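Local coordinates for protein CurD (Moorea producens 3L, PDB 5KP7) that probably works as a hydroxymethylglutaryl-CoA synthase of the thiolase-like superfamily and binds 4'-phosphopantetheine, at residues 29-34 / 159-164; 253-258 / 358-363; 263-268 / 297-302; 270-275 / 331-336. The protein carries 3 engineered substitutions. All blocks are in the same frame, centred on the assembly; numbering follows the deposited sequence.

Contact 1: residues 29-34 / 159-164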
loop_
_atom_site.group_PDB
_atom_site.type_symbol
_atom_site.label_atom_id
_atom_site.label_comp_id
_atom_site.label_asym_id
_atom_site.label_seq_id
_atom_site.Cartn_x
_atom_site.Cartn_y
_atom_site.Cartn_z
ATOM N N GLY A 29 -16.686 -5.069 -12.475
ATOM C CA GLY A 29 -15.348 -5.108 -11.900
ATOM C C GLY A 29 -14.312 -4.437 -12.757
ATOM O O GLY A 29 -14.620 -3.467 -13.485
ATOM N N ILE A 30 -13.089 -4.956 -12.687
ATOM C CA ILE A 30 -11.963 -4.313 -13.328
ATOM C C ILE A 30 -11.842 -4.868 -14.733
ATOM O O ILE A 30 -11.556 -6.052 -14.899
ATOM C CB ILE A 30 -10.644 -4.528 -12.534
ATOM C CG1 ILE A 30 -10.782 -3.932 -11.122
ATOM C CG2 ILE A 30 -9.490 -3.876 -13.263
ATOM C CD1 ILE A 30 -9.661 -4.317 -10.164
ATOM N N GLU A 31 -12.070 -3.997 -15.723
ATOM C CA GLU A 31 -11.908 -4.314 -17.152
ATOM C C GLU A 31 -10.456 -4.272 -17.591
ATOM O O GLU A 31 -10.031 -5.057 -18.431
ATOM C CB GLU A 31 -12.747 -3.319 -17.997
ATOM C CG GLU A 31 -12.550 -3.432 -19.494
ATOM C CD GLU A 31 -13.431 -2.536 -20.342
ATOM O OE1 GLU A 31 -14.564 -2.200 -19.925
ATOM O OE2 GLU A 31 -12.983 -2.195 -21.470
ATOM N N ALA A 32 -9.685 -3.354 -17.020
ATOM C CA ALA A 32 -8.270 -3.212 -17.347
ATOM C C ALA A 32 -7.523 -2.619 -16.173
ATOM O O ALA A 32 -8.093 -1.856 -15.390
ATOM C CB ALA A 32 -8.101 -2.344 -18.590
ATOM N N LEU A 33 -6.262 -3.036 -16.021
ATOM C CA LEU A 33 -5.433 -2.577 -14.910
ATOM C C LEU A 33 -4.043 -2.310 -15.467
ATOM O O LEU A 33 -3.458 -3.173 -16.148
ATOM C CB LEU A 33 -5.354 -3.677 -13.827
ATOM C CG LEU A 33 -4.581 -3.389 -12.517
ATOM C CD1 LEU A 33 -5.006 -4.355 -11.435
ATOM C CD2 LEU A 33 -3.079 -3.479 -12.673
ATOM N N SER A 34 -3.483 -1.164 -15.115
ATOM C CA SER A 34 -2.150 -0.807 -15.566
ATOM C C SER A 34 -1.397 -0.132 -14.424
ATOM O O SER A 34 -2.015 0.473 -13.533
ATOM C CB SER A 34 -2.249 0.053 -16.818
ATOM O OG SER A 34 -0.979 0.506 -17.221
ATOM N N GLY A 159 -23.578 1.330 -19.883
ATOM C CA GLY A 159 -22.459 1.487 -20.801
ATOM C C GLY A 159 -21.356 2.419 -20.315
ATOM O O GLY A 159 -20.237 2.370 -20.841
ATOM N N ALA A 160 -21.632 3.276 -19.325
ATOM C CA ALA A 160 -20.586 4.163 -18.831
ATOM C C ALA A 160 -19.522 3.358 -18.120
ATOM O O ALA A 160 -19.820 2.358 -17.473
ATOM C CB ALA A 160 -21.149 5.202 -17.882
ATOM N N LYS A 161 -18.282 3.796 -18.258
ATOM C CA LYS A 161 -17.144 3.237 -17.543
ATOM C C LYS A 161 -16.619 4.275 -16.568
ATOM O O LYS A 161 -16.888 5.483 -16.706
ATOM C CB LYS A 161 -16.037 2.875 -18.532
ATOM C CG LYS A 161 -16.469 1.856 -19.610
ATOM C CD LYS A 161 -15.292 1.474 -20.501
ATOM C CE LYS A 161 -15.725 0.694 -21.750
ATOM N NZ LYS A 161 -16.333 -0.643 -21.488
ATOM N N ALA A 162 -15.841 3.819 -15.605
ATOM C CA ALA A 162 -15.161 4.717 -14.680
ATOM C C ALA A 162 -13.689 4.432 -14.716
ATOM O O ALA A 162 -13.280 3.275 -14.845
ATOM C CB ALA A 162 -15.706 4.569 -13.244
ATOM N N LEU A 163 -12.876 5.467 -14.553
ATOM C CA LEU A 163 -11.440 5.299 -14.448
ATOM C C LEU A 163 -11.020 5.716 -13.042
ATOM O O LEU A 163 -11.243 6.862 -12.650
ATOM C CB LEU A 163 -10.724 6.161 -15.492
ATOM C CG LEU A 163 -9.207 6.121 -15.566
ATOM C CD1 LEU A 163 -8.722 4.749 -15.974
ATOM C CD2 LEU A 163 -8.696 7.201 -16.526
ATOM N N VAL A 164 -10.445 4.777 -12.304
ATOM C CA VAL A 164 -10.018 5.018 -10.924
ATOM C C VAL A 164 -8.506 4.903 -10.904
ATOM O O VAL A 164 -7.963 3.861 -11.301
ATOM C CB VAL A 164 -10.632 3.986 -9.954
ATOM C CG1 VAL A 164 -10.100 4.215 -8.543
ATOM C CG2 VAL A 164 -12.161 4.044 -9.980
HETATM O O HOH W 1 -14.667 -2.181 -23.539
#
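The carboxylate of Glu31 is the flat group of this contact, and Lys161 comes to one of its oxygens, OE1, rather than over a face: NZ takes the syn lone pair of OE1, the one turned toward OE2, at 2.8 Å. This is a buried salt bridge inside the N-terminal half of the thiolase-like fold. It illustrates how a charged pair can reach over a strand, since in the mixed sheet strand 195-202 runs between 29-36 and 161-168. The CA atoms of Glu31 and Lys161 are 9.2 Å apart, so long side chains must bridge the distance. Glu31 stretches out with CG anti to the backbone N (chi1 173°), while Lys161 turns at its last torsion, about CD-CE (chi4 -65°), and meets the acid at about a right angle. That bend swings NZ onto Glu31 OE1. The acid springs from a classic beta bulge that sets Glu31 and Ala32 opposite the single residue Leu200; Ser202 OG gives OE1 a second hydrogen bond. With a leucine at Glu31, the buried ammonium of Lys161 would probably be left without its counter-charge, and Ser202 without its carboxylate partner. A water closes the bridge on the far oxygen, donating to Glu31 OE2 at 2.7 Å and accepting from Lys161 NZ at 3.1 Å.

Contact 2: residues 253-258 / 358-363. With SO4 (sulfate ion), chain D.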
loop_
_atom_site.group_PDB
_atom_site.type_symbol
_atom_site.label_atom_id
_atom_site.label_comp_id
_atom_site.label_asym_id
_atom_site.label_seq_id
_atom_site.Cartn_x
_atom_site.Cartn_y
_atom_site.Cartn_z
ATOM N N ARG A 253 -14.421 -9.994 9.822
ATOM C CA ARG A 253 -15.589 -10.495 10.577
ATOM C C ARG A 253 -16.876 -9.966 9.963
ATOM O O ARG A 253 -17.844 -10.699 9.834
ATOM C CB ARG A 253 -15.523 -10.117 12.055
ATOM C CG ARG A 253 -16.772 -10.577 12.820
ATOM C CD ARG A 253 -16.661 -10.524 14.336
ATOM N NE ARG A 253 -15.511 -11.297 14.816
ATOM C CZ ARG A 253 -14.412 -10.788 15.389
ATOM N NH1 ARG A 253 -14.268 -9.486 15.606
ATOM N NH2 ARG A 253 -13.445 -11.611 15.773
ATOM N N HIS A 254 -16.878 -8.686 9.582
ATOM C CA HIS A 254 -18.052 -8.068 8.963
ATOM C C HIS A 254 -18.382 -8.755 7.630
ATOM O O HIS A 254 -19.547 -9.073 7.342
ATOM C CB HIS A 254 -17.814 -6.558 8.806
ATOM C CG HIS A 254 -19.030 -5.773 8.443
ATOM N ND1 HIS A 254 -18.984 -4.653 7.643
ATOM C CD2 HIS A 254 -20.332 -5.947 8.761
ATOM C CE1 HIS A 254 -20.191 -4.152 7.504
ATOM N NE2 HIS A 254 -21.036 -4.926 8.173
ATOM N N TYR A 255 -17.350 -9.042 6.840
ATOM C CA TYR A 255 -17.540 -9.777 5.592
ATOM C C TYR A 255 -18.117 -11.184 5.882
ATOM O O TYR A 255 -19.074 -11.620 5.227
ATOM C CB TYR A 255 -16.211 -9.842 4.856
ATOM C CG TYR A 255 -16.162 -10.640 3.578
ATOM C CD1 TYR A 255 -16.119 -12.029 3.614
ATOM C CD2 TYR A 255 -16.060 -10.004 2.329
ATOM C CE1 TYR A 255 -16.031 -12.776 2.446
ATOM C CE2 TYR A 255 -15.958 -10.737 1.161
ATOM C CZ TYR A 255 -15.938 -12.129 1.220
ATOM O OH TYR A 255 -15.836 -12.883 0.063
ATOM N N GLN A 256 -17.538 -11.861 6.862
ATOM C CA GLN A 256 -17.977 -13.214 7.251
ATOM C C GLN A 256 -19.444 -13.222 7.676
ATOM O O GLN A 256 -20.205 -14.149 7.313
ATOM C CB GLN A 256 -17.050 -13.751 8.348
ATOM C CG GLN A 256 -17.327 -15.166 8.799
ATOM C CD GLN A 256 -16.553 -15.515 10.055
ATOM O OE1 GLN A 256 -15.369 -15.847 10.010
ATOM N NE2 GLN A 256 -17.227 -15.401 11.199
ATOM N N ASN A 257 -19.852 -12.189 8.412
ATOM C CA ASN A 257 -21.253 -12.014 8.792
ATOM C C ASN A 257 -22.189 -11.876 7.594
ATOM O O ASN A 257 -23.320 -12.352 7.646
ATOM C CB ASN A 257 -21.435 -10.824 9.760
ATOM C CG ASN A 257 -20.820 -11.076 11.131
ATOM O OD1 ASN A 257 -20.502 -12.206 11.508
ATOM N ND2 ASN A 257 -20.656 -10.012 11.884
ATOM N N ARG A 258 -21.700 -11.295 6.511
ATOM C CA ARG A 258 -22.475 -11.101 5.296
ATOM C C ARG A 258 -22.384 -12.207 4.264
ATOM O O ARG A 258 -23.250 -12.286 3.416
ATOM C CB ARG A 258 -22.062 -9.802 4.636
ATOM C CG ARG A 258 -22.483 -8.624 5.474
ATOM C CD ARG A 258 -21.933 -7.335 4.966
ATOM N NE ARG A 258 -22.797 -6.229 5.367
ATOM C CZ ARG A 258 -22.555 -4.951 5.087
ATOM N NH1 ARG A 258 -21.441 -4.605 4.447
ATOM N NH2 ARG A 258 -23.429 -4.020 5.466
ATOM N N PHE A 358 -12.614 -5.334 3.674
ATOM C CA PHE A 358 -12.296 -6.644 3.102
ATOM C C PHE A 358 -13.326 -6.959 2.030
ATOM O O PHE A 358 -14.539 -6.789 2.242
ATOM C CB PHE A 358 -12.291 -7.731 4.178
ATOM C CG PHE A 358 -11.811 -9.078 3.676
ATOM C CD1 PHE A 358 -12.665 -9.955 2.995
ATOM C CD2 PHE A 358 -10.488 -9.454 3.844
ATOM C CE1 PHE A 358 -12.205 -11.181 2.505
ATOM C CE2 PHE A 358 -10.018 -10.661 3.341
ATOM C CZ PHE A 358 -10.879 -11.529 2.698
ATOM N N TYR A 359 -12.846 -7.381 0.855
ATOM C CA TYR A 359 -13.724 -7.643 -0.278
ATOM C C TYR A 359 -13.093 -8.693 -1.173
ATOM O O TYR A 359 -12.022 -9.163 -0.849
ATOM C CB TYR A 359 -14.031 -6.359 -1.035
ATOM C CG TYR A 359 -12.865 -5.546 -1.570
ATOM C CD1 TYR A 359 -12.058 -4.791 -0.736
ATOM C CD2 TYR A 359 -12.664 -5.422 -2.929
ATOM C CE1 TYR A 359 -11.029 -3.983 -1.236
ATOM C CE2 TYR A 359 -11.644 -4.596 -3.446
ATOM C CZ TYR A 359 -10.857 -3.862 -2.591
ATOM O OH TYR A 359 -9.878 -3.020 -3.120
ATOM N N SER A 360 -13.764 -9.091 -2.257
ATOM C CA SER A 360 -13.234 -10.245 -3.032
ATOM C C SER A 360 -13.695 -10.255 -4.467
ATOM O O SER A 360 -14.651 -9.565 -4.826
ATOM C CB SER A 360 -13.608 -11.565 -2.336
ATOM O OG SER A 360 -15.024 -11.753 -2.275
ATOM N N GLY A 361 -12.989 -11.011 -5.293
ATOM C CA GLY A 361 -13.406 -11.226 -6.666
ATOM C C GLY A 361 -12.666 -12.386 -7.290
ATOM O O GLY A 361 -11.860 -13.036 -6.616
ATOM N N VAL A 362 -12.914 -12.594 -8.579
ATOM C CA VAL A 362 -12.407 -13.748 -9.315
ATOM C C VAL A 362 -11.619 -13.328 -10.545
ATOM O O VAL A 362 -11.998 -12.374 -11.244
ATOM C CB VAL A 362 -13.578 -14.666 -9.722
ATOM C CG1 VAL A 362 -13.136 -15.797 -10.658
ATOM C CG2 VAL A 362 -14.258 -15.220 -8.482
ATOM N N VAL A 363 -10.527 -14.050 -10.795
ATOM C CA VAL A 363 -9.701 -13.908 -11.980
ATOM C C VAL A 363 -9.722 -15.245 -12.744
ATOM O O VAL A 363 -9.526 -16.314 -12.142
ATOM C CB VAL A 363 -8.257 -13.599 -11.569
ATOM C CG1 VAL A 363 -7.355 -13.494 -12.785
ATOM C CG2 VAL A 363 -8.224 -12.314 -10.763
HETATM S S SO4 D . -17.441 -16.498 -1.673
HETATM O O1 SO4 D . -16.612 -15.584 -0.855
HETATM O O2 SO4 D . -18.060 -15.749 -2.796
HETATM O O3 SO4 D . -18.506 -17.091 -0.836
HETATM O O4 SO4 D . -16.584 -17.585 -2.195
#
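Phe358 turns its ring edge onto one face of Tyr255, a T-shaped stack with centroids 4.9 Å apart and planes at 80°. The touching corner is CD1, which lies off the ring centre toward the rim, 3.5 Å from Tyr255 CD2. Both residues carry CG anti to the backbone N, a setting that sends each ring into the space between helix and strand. Here helix 237-258 lies against strand 355-363 of the central sheet, an alpha-on-beta layer of the thiolase-like fold, with the segment axes 8.4 Å apart at their closest and inclined at 54°. The stack belongs to a wider aromatic cluster, because Phe358 also makes edge-to-face pairs with Tyr252 and Phe268. Ser360 holds OG between its backbone N and carbonyl carbon (chi1 63°), which brings that oxygen to the far end of the tyrosine, in the ring plane and 2.7 Å from Tyr255 OH; Ser360 OG is itself hydrogen-bonded to Asp211. A leucine in place of Tyr255 would probably deprive the Phe358 edge of its aromatic face and leave a gap beside Ser360. Tyr255 OH donates to O1 of a sulfate ion, probably picked up during crystallisation, at 3.0 Å.

Contact 3: residues 263-268 / 297-302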
loop_
_atom_site.group_PDB
_atom_site.type_symbol
_atom_site.label_atom_id
_atom_site.label_comp_id
_atom_site.label_asym_id
_atom_site.label_seq_id
_atom_site.Cartn_x
_atom_site.Cartn_y
_atom_site.Cartn_z
ATOM N N ASP A 263 -14.817 -19.358 4.491
ATOM C CA ASP A 263 -13.697 -19.871 5.281
ATOM C C ASP A 263 -12.422 -19.170 4.859
ATOM O O ASP A 263 -12.160 -19.081 3.674
ATOM C CB ASP A 263 -13.550 -21.385 5.080
ATOM C CG ASP A 263 -12.493 -21.979 5.983
ATOM O OD1 ASP A 263 -12.872 -22.446 7.090
ATOM O OD2 ASP A 263 -11.308 -21.976 5.609
ATOM N N TYR A 264 -11.643 -18.682 5.821
ATOM C CA TYR A 264 -10.476 -17.866 5.511
ATOM C C TYR A 264 -9.402 -18.632 4.727
ATOM O O TYR A 264 -8.689 -18.027 3.954
ATOM C CB TYR A 264 -9.878 -17.285 6.778
ATOM C CG TYR A 264 -8.806 -16.260 6.568
ATOM C CD1 TYR A 264 -9.116 -14.963 6.114
ATOM C CD2 TYR A 264 -7.492 -16.544 6.868
ATOM C CE1 TYR A 264 -8.129 -14.014 5.919
ATOM C CE2 TYR A 264 -6.498 -15.596 6.693
ATOM C CZ TYR A 264 -6.836 -14.329 6.235
ATOM O OH TYR A 264 -5.877 -13.372 6.062
ATOM N N ARG A 265 -9.299 -19.943 4.932
ATOM C CA ARG A 265 -8.402 -20.759 4.108
ATOM C C ARG A 265 -9.080 -21.230 2.839
ATOM O O ARG A 265 -8.548 -21.057 1.755
ATOM C CB ARG A 265 -7.864 -21.971 4.866
ATOM C CG ARG A 265 -6.902 -22.792 4.008
ATOM C CD ARG A 265 -5.990 -23.712 4.800
ATOM N NE ARG A 265 -6.671 -24.332 5.920
ATOM C CZ ARG A 265 -6.106 -24.672 7.091
ATOM N NH1 ARG A 265 -4.801 -24.466 7.348
ATOM N NH2 ARG A 265 -6.863 -25.231 8.031
ATOM N N GLU A 266 -10.248 -21.837 2.967
ATOM C CA GLU A 266 -10.843 -22.557 1.838
ATOM C C GLU A 266 -11.474 -21.696 0.759
ATOM O O GLU A 266 -11.520 -22.119 -0.384
ATOM C CB GLU A 266 -11.883 -23.589 2.326
ATOM C CG GLU A 266 -11.310 -24.632 3.260
ATOM C CD GLU A 266 -10.164 -25.399 2.626
ATOM O OE1 GLU A 266 -10.349 -25.958 1.513
ATOM O OE2 GLU A 266 -9.066 -25.454 3.230
ATOM N N SER A 267 -11.965 -20.504 1.099
ATOM C CA SER A 267 -12.703 -19.701 0.135
ATOM C C SER A 267 -11.834 -18.821 -0.733
ATOM O O SER A 267 -12.318 -18.300 -1.721
ATOM C CB SER A 267 -13.729 -18.827 0.857
ATOM O OG SER A 267 -14.612 -19.674 1.583
ATOM N N PHE A 268 -10.579 -18.604 -0.344
ATOM C CA PHE A 268 -9.704 -17.660 -1.043
ATOM C C PHE A 268 -8.479 -18.411 -1.516
ATOM O O PHE A 268 -7.728 -18.950 -0.715
ATOM C CB PHE A 268 -9.318 -16.481 -0.133
ATOM C CG PHE A 268 -10.505 -15.804 0.458
ATOM C CD1 PHE A 268 -11.305 -14.996 -0.325
ATOM C CD2 PHE A 268 -10.871 -16.042 1.780
ATOM C CE1 PHE A 268 -12.430 -14.398 0.197
ATOM C CE2 PHE A 268 -12.008 -15.464 2.304
ATOM C CZ PHE A 268 -12.788 -14.628 1.514
ATOM N N PRO A 297 2.429 -23.409 13.309
ATOM C CA PRO A 297 3.367 -22.479 12.635
ATOM C C PRO A 297 3.841 -22.947 11.242
ATOM O O PRO A 297 3.839 -22.141 10.314
ATOM C CB PRO A 297 4.554 -22.396 13.613
ATOM C CG PRO A 297 3.947 -22.709 14.953
ATOM C CD PRO A 297 2.900 -23.756 14.670
ATOM N N ALA A 298 4.206 -24.221 11.079
ATOM C CA ALA A 298 4.661 -24.698 9.744
ATOM C C ALA A 298 3.556 -24.591 8.669
ATOM O O ALA A 298 3.797 -24.120 7.562
ATOM C CB ALA A 298 5.228 -26.102 9.820
ATOM N N GLU A 299 2.350 -24.990 9.037
ATOM C CA GLU A 299 1.159 -24.919 8.202
ATOM C C GLU A 299 0.893 -23.453 7.776
ATOM O O GLU A 299 0.617 -23.168 6.599
ATOM C CB GLU A 299 0.019 -25.422 9.055
ATOM C CG GLU A 299 -1.333 -25.692 8.442
ATOM C CD GLU A 299 -2.328 -26.219 9.520
ATOM O OE1 GLU A 299 -1.915 -26.684 10.639
ATOM O OE2 GLU A 299 -3.558 -26.129 9.269
ATOM N N ILE A 300 1.033 -22.542 8.730
ATOM C CA ILE A 300 0.817 -21.110 8.441
ATOM C C ILE A 300 1.853 -20.625 7.449
ATOM O O ILE A 300 1.508 -19.891 6.500
ATOM C CB ILE A 300 0.836 -20.250 9.729
ATOM C CG1 ILE A 300 -0.431 -20.581 10.544
ATOM C CG2 ILE A 300 0.967 -18.768 9.415
ATOM C CD1 ILE A 300 -0.533 -19.860 11.879
ATOM N N GLU A 301 3.116 -21.013 7.651
ATOM C CA GLU A 301 4.181 -20.560 6.751
ATOM C C GLU A 301 3.987 -21.107 5.332
ATOM O O GLU A 301 4.217 -20.379 4.354
ATOM C CB GLU A 301 5.578 -20.877 7.322
ATOM C CG GLU A 301 6.749 -20.606 6.363
ATOM C CD GLU A 301 6.857 -19.194 5.822
ATOM O OE1 GLU A 301 6.200 -18.256 6.345
ATOM O OE2 GLU A 301 7.595 -19.010 4.802
ATOM N N ALA A 302 3.581 -22.376 5.211
ATOM C CA ALA A 302 3.283 -22.936 3.882
ATOM C C ALA A 302 2.130 -22.180 3.219
ATOM O O ALA A 302 2.176 -21.888 2.028
ATOM C CB ALA A 302 2.956 -24.420 3.974
#
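Arg265 and Glu299 reach each other because both side chains leave the backbone with CG anti to N, after which their shapes diverge. The glutamate stays extended, whereas the arginine bends at chi3 (39°), and the two chains meet at about a right angle. Guanidinium and carboxylate are almost parallel, 11° apart, though each partner sits somewhat out of the other's plane. One N-H carries the salt bridge: Arg265 NH1 donates to Glu299 OE2 at 2.8 Å, on the anti side of the oxygen. The bond is somewhat bent, 146° at the hydrogen. Arg265 NH2 stays 3.6 Å from Glu299 OE2, which makes this a single-point contact and not a two-pronged one. It ties the loop between helix 237-258 and strand 270-273 to the beginning of helix 297-307, a surface ion pair built on a structured loop. Asp263 OD2 accepts from the backbone N of Arg265 at 2.9 Å, from above the carboxylate plane, which makes an Asx turn, and from the N of Glu266, also at 2.9 Å, which makes an Asx motif. Farther along the loop, Ser267 OG accepts from the N of Asp263 at 2.9 Å in a nearly straight bond. Glu266 joins the network more loosely, its OE2 a long 3.8 Å from Arg265 NE. Beyond the pair, Asp263 OD1 forms a salt bridge with Lys293, and Glu299 OE1 accepts from the backbone N of Lys296.

Contact 4: residues 270-275 / 331-336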
loop_
_atom_site.group_PDB
_atom_site.type_symbol
_atom_site.label_atom_id
_atom_site.label_comp_id
_atom_site.label_asym_id
_atom_site.label_seq_id
_atom_site.Cartn_x
_atom_site.Cartn_y
_atom_site.Cartn_z
ATOM N N TYR A 270 -6.018 -16.882 -3.143
ATOM C CA TYR A 270 -4.948 -15.936 -2.823
ATOM C C TYR A 270 -5.505 -14.837 -1.927
ATOM O O TYR A 270 -6.727 -14.624 -1.897
ATOM C CB TYR A 270 -4.371 -15.314 -4.096
ATOM C CG TYR A 270 -3.745 -16.354 -4.984
ATOM C CD1 TYR A 270 -2.490 -16.868 -4.699
ATOM C CD2 TYR A 270 -4.447 -16.877 -6.048
ATOM C CE1 TYR A 270 -1.931 -17.861 -5.480
ATOM C CE2 TYR A 270 -3.897 -17.879 -6.849
ATOM C CZ TYR A 270 -2.644 -18.374 -6.561
ATOM O OH TYR A 270 -2.097 -19.408 -7.316
ATOM N N LEU A 271 -4.607 -14.171 -1.214
ATOM C CA LEU A 271 -4.930 -13.001 -0.393
ATOM C C LEU A 271 -3.975 -11.878 -0.727
ATOM O O LEU A 271 -2.759 -12.079 -0.749
ATOM C CB LEU A 271 -4.807 -13.357 1.085
ATOM C CG LEU A 271 -5.777 -14.418 1.592
ATOM C CD1 LEU A 271 -5.296 -14.933 2.933
ATOM C CD2 LEU A 271 -7.207 -13.905 1.676
ATOM N N SER A 272 -4.537 -10.696 -1.027
ATOM C CA SER A 272 -3.777 -9.473 -1.279
ATOM C C SER A 272 -4.098 -8.461 -0.195
ATOM O O SER A 272 -5.263 -8.374 0.251
ATOM C CB SER A 272 -4.096 -8.886 -2.653
ATOM O OG SER A 272 -3.215 -9.460 -3.633
ATOM N N PHE A 273 -3.076 -7.731 0.236
ATOM C CA PHE A 273 -3.205 -6.825 1.391
ATOM C C PHE A 273 -2.591 -5.479 1.049
ATOM O O PHE A 273 -1.619 -5.411 0.271
ATOM C CB PHE A 273 -2.385 -7.367 2.566
ATOM C CG PHE A 273 -2.866 -8.687 3.170
ATOM C CD1 PHE A 273 -2.561 -9.895 2.574
ATOM C CD2 PHE A 273 -3.498 -8.709 4.405
ATOM C CE1 PHE A 273 -2.924 -11.096 3.185
ATOM C CE2 PHE A 273 -3.870 -9.903 5.025
ATOM C CZ PHE A 273 -3.602 -11.103 4.381
ATOM N N HIS A 274 -3.096 -4.399 1.671
ATOM C CA HIS A 274 -2.322 -3.187 1.758
ATOM C C HIS A 274 -0.997 -3.582 2.410
ATOM O O HIS A 274 -1.002 -4.222 3.450
ATOM C CB HIS A 274 -3.016 -2.112 2.610
ATOM C CG HIS A 274 -2.147 -0.932 2.838
ATOM N ND1 HIS A 274 -1.557 -0.271 1.797
ATOM C CD2 HIS A 274 -1.662 -0.368 3.969
ATOM C CE1 HIS A 274 -0.778 0.680 2.261
ATOM N NE2 HIS A 274 -0.823 0.645 3.575
ATOM N N THR A 275 0.132 -3.213 1.774
ATOM C CA THR A 275 1.447 -3.717 2.135
ATOM C C THR A 275 2.425 -2.579 2.438
ATOM O O THR A 275 3.179 -2.130 1.569
ATOM C CB THR A 275 1.979 -4.653 1.012
ATOM O OG1 THR A 275 1.075 -5.748 0.820
ATOM C CG2 THR A 275 3.345 -5.232 1.405
ATOM N N ALA A 331 -2.311 -6.989 -8.790
ATOM C CA ALA A 331 -1.637 -7.210 -10.056
ATOM C C ALA A 331 -0.493 -8.244 -9.882
ATOM O O ALA A 331 -0.282 -9.109 -10.737
ATOM C CB ALA A 331 -1.061 -5.922 -10.581
ATOM N N SER A 332 0.222 -8.132 -8.756
ATOM C CA SER A 332 1.303 -9.075 -8.441
ATOM C C SER A 332 0.803 -10.500 -8.217
ATOM O O SER A 332 1.418 -11.466 -8.688
ATOM C CB SER A 332 2.078 -8.569 -7.238
ATOM O OG SER A 332 3.293 -9.294 -7.071
ATOM N N THR A 333 -0.297 -10.635 -7.491
ATOM C CA THR A 333 -0.933 -11.934 -7.301
ATOM C C THR A 333 -1.294 -12.588 -8.656
ATOM O O THR A 333 -1.031 -13.766 -8.884
ATOM C CB THR A 333 -2.184 -11.775 -6.444
ATOM O OG1 THR A 333 -1.809 -11.429 -5.098
ATOM C CG2 THR A 333 -2.989 -13.054 -6.408
ATOM N N ILE A 334 -1.894 -11.801 -9.544
ATOM C CA ILE A 334 -2.330 -12.312 -10.851
ATOM C C ILE A 334 -1.138 -12.783 -11.682
ATOM O O ILE A 334 -1.146 -13.903 -12.226
ATOM C CB ILE A 334 -3.154 -11.265 -11.628
ATOM C CG1 ILE A 334 -4.452 -11.006 -10.868
ATOM C CG2 ILE A 334 -3.462 -11.754 -13.057
ATOM C CD1 ILE A 334 -5.222 -9.810 -11.329
ATOM N N ASP A 335 -0.099 -11.954 -11.772
ATOM C CA ASP A 335 1.085 -12.323 -12.553
ATOM C C ASP A 335 1.896 -13.483 -11.981
ATOM O O ASP A 335 2.438 -14.315 -12.736
ATOM C CB ASP A 335 2.008 -11.122 -12.722
ATOM C CG ASP A 335 1.551 -10.181 -13.801
ATOM O OD1 ASP A 335 0.510 -10.425 -14.473
ATOM O OD2 ASP A 335 2.230 -9.148 -13.934
ATOM N N ASN A 336 1.980 -13.546 -10.654
ATOM C CA ASN A 336 2.888 -14.486 -10.000
ATOM C C ASN A 336 2.247 -15.752 -9.436
ATOM O O ASN A 336 2.963 -16.713 -9.142
ATOM C CB ASN A 336 3.680 -13.731 -8.924
ATOM C CG ASN A 336 4.577 -12.685 -9.533
ATOM O OD1 ASN A 336 5.552 -13.018 -10.208
ATOM N ND2 ASN A 336 4.240 -11.435 -9.347
#
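Thr333 presents both of its branches to the strand, one polar and one apolar. Its OG1 lies 2.8 Å from Ser272 OG, and its methyl CG2 rests 3.5 Å from Tyr270 CB and 3.7 Å from Tyr270 CG, against the CB-CG root of that side chain and obliquely to the ring. The division follows from chi1 (-69°), which sets OG1 beside the backbone N and CG2 beside the carbonyl carbon, facing Tyr270. Ser272 and Tyr270, two residues apart on the strand, point to the same side and so receive the two branches together. Thr333 OG1 is also hydrogen-bonded to the carbonyl O of Ser329, one helical turn earlier, so its one proton lies between two possible acceptors. Ser329 OG is hydrogen-bonded to Ser272 OG, and these buried polar atoms thus have partners of their own. Farther out, Tyr270 OH is hydrogen-bonded to the backbone N of Asp338, just past the helix, which is likely to steady the ring along with the nearby ring of Phe339. Near the helix end, Asn336 ND2 donates to Ser332 O at 2.9 Å, an oxygen that also accepts from the backbone N of Asn336. The strand and helix axes come within 9.0 Å and run at 148°, close to antiparallel. Strand 270-273 borders 343-351 in parallel, and helix 325-336 precedes that second strand and covers the pair, as in the beta-alpha-beta crossover of the thiolase-like fold.

Three of the four contacts, 1, 2 and 4, reach one central mixed sheet, while contact 3 lies outside it, its centre about 31 Å from that of contact 1. Contact 4 connects with the others by packing: Leu33 CD2 meets Ala331 CB at 3.8 Å, Val363 CG2 meets Ile334 CD1 at 3.9 Å, and Tyr264 OH meets Leu271 CD1 at 3.5 Å. Contacts 2 and 3 join where Phe358 CE1 packs on Phe268 CZ at 3.6 Å. None of the four is part of the phosphopantetheine pocket, but His274, just past the contact 4 strand, neighbours the pocket residues Tyr244 and Asn320.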